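Local coordinates for protein nucleoporin nup120 (Schizosaccharomyces pombe, PDB 4GQ2) that serves as a structural constituent of the nuclear pore complex, the channel through which nuclear transport factors and their cargo pass, at residues 112-118 with 173-178; 187-193 with 232-238. One frame throughout, in Å; residues are numbered along the deposited sequence.

Interaction 1: 112-118 with 173-178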
# COMPACT_ATOMS: atom_id res chain seq x y z
N MET A 112 32.02 9.35 18.48
CA MET A 112 31.67 9.18 19.88
C MET A 112 30.28 9.71 20.18
O MET A 112 29.79 10.62 19.50
CB MET A 112 32.71 9.85 20.80
CG MET A 112 32.64 11.37 20.85
SD MET A 112 33.58 12.05 22.24
CE MET A 112 32.92 13.72 22.33
N LYS A 113 29.65 9.11 21.18
CA LYS A 113 28.38 9.58 21.71
C LYS A 113 28.54 11.05 22.11
O LYS A 113 29.57 11.45 22.67
CB LYS A 113 28.00 8.70 22.91
CG LYS A 113 26.81 9.18 23.72
CD LYS A 113 25.50 8.54 23.28
CE LYS A 113 24.39 8.80 24.29
NZ LYS A 113 23.88 10.20 24.23
N ASP A 114 27.53 11.86 21.79
CA ASP A 114 27.60 13.31 22.00
C ASP A 114 28.72 13.93 21.17
O ASP A 114 29.16 15.05 21.45
CB ASP A 114 27.78 13.65 23.48
CG ASP A 114 26.75 12.97 24.35
OD1 ASP A 114 25.59 13.41 24.35
OD2 ASP A 114 27.10 12.00 25.04
N GLY A 115 29.16 13.20 20.15
CA GLY A 115 30.28 13.63 19.31
C GLY A 115 29.90 14.25 17.98
O GLY A 115 30.74 14.32 17.08
N VAL A 116 28.66 14.72 17.85
CA VAL A 116 28.20 15.38 16.63
C VAL A 116 27.58 16.73 16.99
O VAL A 116 26.69 16.80 17.83
CB VAL A 116 27.18 14.52 15.85
CG1 VAL A 116 26.76 15.21 14.56
CG2 VAL A 116 27.73 13.13 15.54
N ALA A 117 28.06 17.79 16.36
CA ALA A 117 27.57 19.13 16.63
C ALA A 117 27.42 19.89 15.32
O ALA A 117 28.23 19.74 14.41
CB ALA A 117 28.52 19.86 17.56
N PHE A 118 26.38 20.70 15.24
CA PHE A 118 26.04 21.42 14.01
C PHE A 118 26.16 22.93 14.18
O PHE A 118 25.98 23.46 15.28
CB PHE A 118 24.60 21.09 13.61
CG PHE A 118 24.44 19.77 12.91
CD1 PHE A 118 24.56 18.57 13.60
CD2 PHE A 118 24.13 19.73 11.55
CE1 PHE A 118 24.40 17.36 12.94
CE2 PHE A 118 23.96 18.52 10.89
CZ PHE A 118 24.10 17.33 11.59
N PRO A 173 37.96 13.65 25.17
CA PRO A 173 36.84 14.53 24.83
C PRO A 173 35.52 13.86 25.18
O PRO A 173 35.36 12.66 24.96
CB PRO A 173 36.97 14.71 23.31
CG PRO A 173 38.38 14.34 22.99
CD PRO A 173 38.69 13.23 23.96
N ASP A 174 34.59 14.63 25.75
CA ASP A 174 33.38 14.07 26.32
C ASP A 174 32.11 14.75 25.80
O ASP A 174 31.20 14.08 25.31
CB ASP A 174 33.45 14.16 27.85
CG ASP A 174 32.43 13.27 28.53
OD1 ASP A 174 32.37 12.06 28.22
OD2 ASP A 174 31.69 13.79 29.39
N LEU A 175 32.04 16.07 25.92
CA LEU A 175 30.88 16.81 25.44
C LEU A 175 31.31 17.95 24.52
O LEU A 175 32.41 18.48 24.67
CB LEU A 175 30.04 17.34 26.60
CG LEU A 175 29.39 16.33 27.56
CD1 LEU A 175 28.92 17.02 28.84
CD2 LEU A 175 28.22 15.60 26.90
N MET A 176 30.45 18.29 23.57
CA MET A 176 30.71 19.38 22.63
C MET A 176 29.60 20.41 22.66
O MET A 176 28.45 20.11 22.99
CB MET A 176 30.82 18.86 21.19
CG MET A 176 31.71 17.65 20.98
SD MET A 176 31.40 16.89 19.37
CE MET A 176 32.13 18.07 18.24
N ALA A 177 29.95 21.64 22.29
CA ALA A 177 28.97 22.67 21.99
C ALA A 177 29.56 23.63 20.96
O ALA A 177 30.46 24.41 21.26
CB ALA A 177 28.54 23.42 23.25
N ALA A 178 29.05 23.53 19.73
CA ALA A 178 29.40 24.44 18.65
C ALA A 178 29.11 25.88 19.09
O ALA A 178 28.04 26.17 19.61
CB ALA A 178 28.61 24.10 17.40
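Met176 reaches across from its strand and lays its thioether against the backbone of Gly115, with SD 3.3 Å from Gly115 C. Its chi3 of 72° bends the end of the chain, so that CE lies 4.1 Å from Ala117 CB. Met112 answers from the other segment: extended beyond CG, it brings SD to 3.3 Å from Pro173 O and CE to 3.5 Å from Asp174 O. Farther along the strands, Ala117 CB and Ala178 CB meet at 4.2 Å. This is the dense part, made of thioethers, methyl groups and backbone, and Met176 is also covered by Tyr130 and Ile132 of strand 126-133 and by Ile184 of strand 183-188. The corner at Lys113 and Asp114 is looser. There the side chains of Asp114 and Leu175 run alongside each other, Leu175 CD2 resting against the CB-CG end of Asp114, 3.9 Å from CG, while Lys113 is exposed and its NZ makes long ion pairs with Asp114 OD1 and, weakly, with Asp59. The two strands run nearly parallel, 12° apart, but their axes stay 6.4 Å from each other and side chains rather than backbone bonds join them. Each bonds instead to the second strand of its own antiparallel sheet. First strands of consecutive four-stranded sheets, parallel and packed through side chains, are what neighbouring blades of a beta-propeller present to each other.

Interaction 2: 187-193 with 232-238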
# COMPACT_ATOMS: atom_id res chain seq x y z
N SER A 187 34.60 19.62 26.27
CA SER A 187 34.94 19.33 27.66
C SER A 187 35.50 17.91 27.76
O SER A 187 35.22 17.06 26.91
CB SER A 187 33.72 19.49 28.57
OG SER A 187 32.73 18.52 28.29
N PHE A 188 36.26 17.67 28.82
CA PHE A 188 36.96 16.39 28.96
C PHE A 188 36.40 15.54 30.09
O PHE A 188 35.92 16.07 31.09
CB PHE A 188 38.46 16.62 29.11
CG PHE A 188 39.07 17.37 27.96
CD1 PHE A 188 39.36 16.71 26.76
CD2 PHE A 188 39.35 18.73 28.06
CE1 PHE A 188 39.92 17.40 25.70
CE2 PHE A 188 39.90 19.42 27.00
CZ PHE A 188 40.19 18.76 25.82
N PHE A 189 36.48 14.23 29.91
CA PHE A 189 35.86 13.27 30.82
C PHE A 189 36.35 13.40 32.26
O PHE A 189 35.55 13.30 33.20
CB PHE A 189 36.07 11.84 30.32
CG PHE A 189 35.44 10.80 31.20
CD1 PHE A 189 34.12 10.42 31.00
CD2 PHE A 189 36.14 10.23 32.25
CE1 PHE A 189 33.52 9.47 31.81
CE2 PHE A 189 35.56 9.29 33.08
CZ PHE A 189 34.24 8.91 32.86
N ASN A 190 37.66 13.61 32.44
CA ASN A 190 38.27 13.69 33.77
C ASN A 190 38.37 15.12 34.30
O ASN A 190 38.94 15.37 35.36
CB ASN A 190 39.64 12.99 33.80
CG ASN A 190 39.56 11.52 33.41
OD1 ASN A 190 39.28 11.18 32.27
ND2 ASN A 190 39.81 10.64 34.37
N GLY A 191 37.80 16.07 33.55
CA GLY A 191 37.81 17.48 33.93
C GLY A 191 38.51 18.36 32.92
O GLY A 191 39.44 17.91 32.23
N GLY A 192 38.07 19.61 32.82
CA GLY A 192 38.67 20.56 31.89
C GLY A 192 37.80 20.91 30.69
O GLY A 192 36.82 20.23 30.38
N LEU A 193 38.19 21.98 29.99
CA LEU A 193 37.41 22.53 28.89
C LEU A 193 38.29 23.32 27.93
O LEU A 193 39.00 24.24 28.34
CB LEU A 193 36.28 23.42 29.44
CG LEU A 193 35.31 24.09 28.47
CD1 LEU A 193 34.22 23.12 28.02
CD2 LEU A 193 34.69 25.32 29.11
N TYR A 232 40.25 9.17 37.26
CA TYR A 232 39.69 10.02 38.32
C TYR A 232 39.10 11.32 37.78
O TYR A 232 39.64 11.91 36.85
CB TYR A 232 40.78 10.32 39.36
CG TYR A 232 40.42 11.43 40.32
CD1 TYR A 232 39.50 11.21 41.35
CD2 TYR A 232 40.97 12.70 40.17
CE1 TYR A 232 39.15 12.22 42.22
CE2 TYR A 232 40.62 13.73 41.04
CZ TYR A 232 39.71 13.48 42.06
OH TYR A 232 39.36 14.49 42.92
N ARG A 233 38.00 11.77 38.39
CA ARG A 233 37.25 12.93 37.88
C ARG A 233 37.22 14.11 38.85
O ARG A 233 36.82 13.96 40.01
CB ARG A 233 35.82 12.51 37.53
CG ARG A 233 35.71 11.18 36.80
CD ARG A 233 34.32 10.99 36.24
NE ARG A 233 34.04 11.95 35.17
CZ ARG A 233 32.85 12.10 34.59
NH1 ARG A 233 31.82 11.36 34.98
NH2 ARG A 233 32.70 13.00 33.62
N SER A 234 37.62 15.28 38.37
CA SER A 234 37.66 16.49 39.20
C SER A 234 36.27 17.11 39.40
O SER A 234 35.38 16.91 38.57
CB SER A 234 38.64 17.51 38.60
OG SER A 234 38.12 18.15 37.46
N PRO A 235 36.07 17.84 40.51
CA PRO A 235 34.73 18.37 40.78
C PRO A 235 34.24 19.40 39.75
O PRO A 235 33.03 19.60 39.62
CB PRO A 235 34.87 19.02 42.16
CG PRO A 235 36.02 18.30 42.79
CD PRO A 235 36.97 18.06 41.66
N ASN A 236 35.17 20.02 39.02
CA ASN A 236 34.79 20.98 37.98
C ASN A 236 34.50 20.35 36.60
O ASN A 236 34.15 21.06 35.65
CB ASN A 236 35.82 22.12 37.89
CG ASN A 236 37.19 21.65 37.46
OD1 ASN A 236 37.74 20.69 38.02
ND2 ASN A 236 37.77 22.32 36.47
N THR A 237 34.63 19.02 36.51
CA THR A 237 34.30 18.26 35.30
C THR A 237 32.90 18.62 34.80
O THR A 237 31.93 18.57 35.56
CB THR A 237 34.34 16.74 35.54
OG1 THR A 237 35.56 16.38 36.19
CG2 THR A 237 34.23 15.98 34.22
N ILE A 238 32.81 19.00 33.53
CA ILE A 238 31.53 19.38 32.93
C ILE A 238 30.70 18.13 32.69
O ILE A 238 31.15 17.19 32.03
CB ILE A 238 31.72 20.17 31.61
CG1 ILE A 238 32.74 21.31 31.77
CG2 ILE A 238 30.38 20.69 31.08
CD1 ILE A 238 32.32 22.44 32.68
O HOH W 1 33.02 16.72 30.24
O HOH W 2 34.99 18.50 31.90
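In this propeller the hairpin turn Phe188 to Gly191, between the second and third strands of one blade, meets the loop leading into the next blade, and Arg233 holds it side-on. NE and NH2 of Arg233 both donate to Phe189 O, at 2.8 and 2.9 Å; NH2 uses a lone pair in the carbonyl plane, whereas NE is tilted from that plane. With the chain kinked about CG-CD (chi3 67°), the guanidinium lies flat over one face of the Phe189 ring, planes 6° apart, giving a stacked cation-pi contact. A leucine in place of Arg233 would probably leave Phe189 O without these two donors and its ring without the stacked charge. Beside this grip, Asn190 ND2 donates to Tyr232 O at 2.8 Å, from above the carbonyl plane, and Ser234 N gives a longer but nearly straight bond (169°) to Asn190 O. Gly191 comes so close to Ser234 OG that a CB would clash. Deeper in, a water accepts from Ile238 N at 2.8 Å and also lies 2.7 Å from Phe188 O, while Ser187 CB packs on Ile238 CB. A second-to-third-strand hairpin bonded to the incoming interblade loop is a beta-propeller arrangement.

In the fold
Both contacts lie in the beta-propeller domain, their centres 15 Å apart, and they come in series along the chain: interaction 1 closes before interaction 2 opens. They share the sheet of strands 173-178, 183-188, 193-199 and 204-210. Interaction 1 joins its first strand to the blade that begins with strand 115-121; interaction 2 joins its hairpin turn to the loop entering strand 238-244, which starts the following blade. The two meet directly at the bulge in strand 173-178, where Asp174 and Leu175 probably hydrogen-bond to the Ser187 backbone. One blade is thus tied to both its neighbours, continuing the propeller of this nuclear pore scaffold protein.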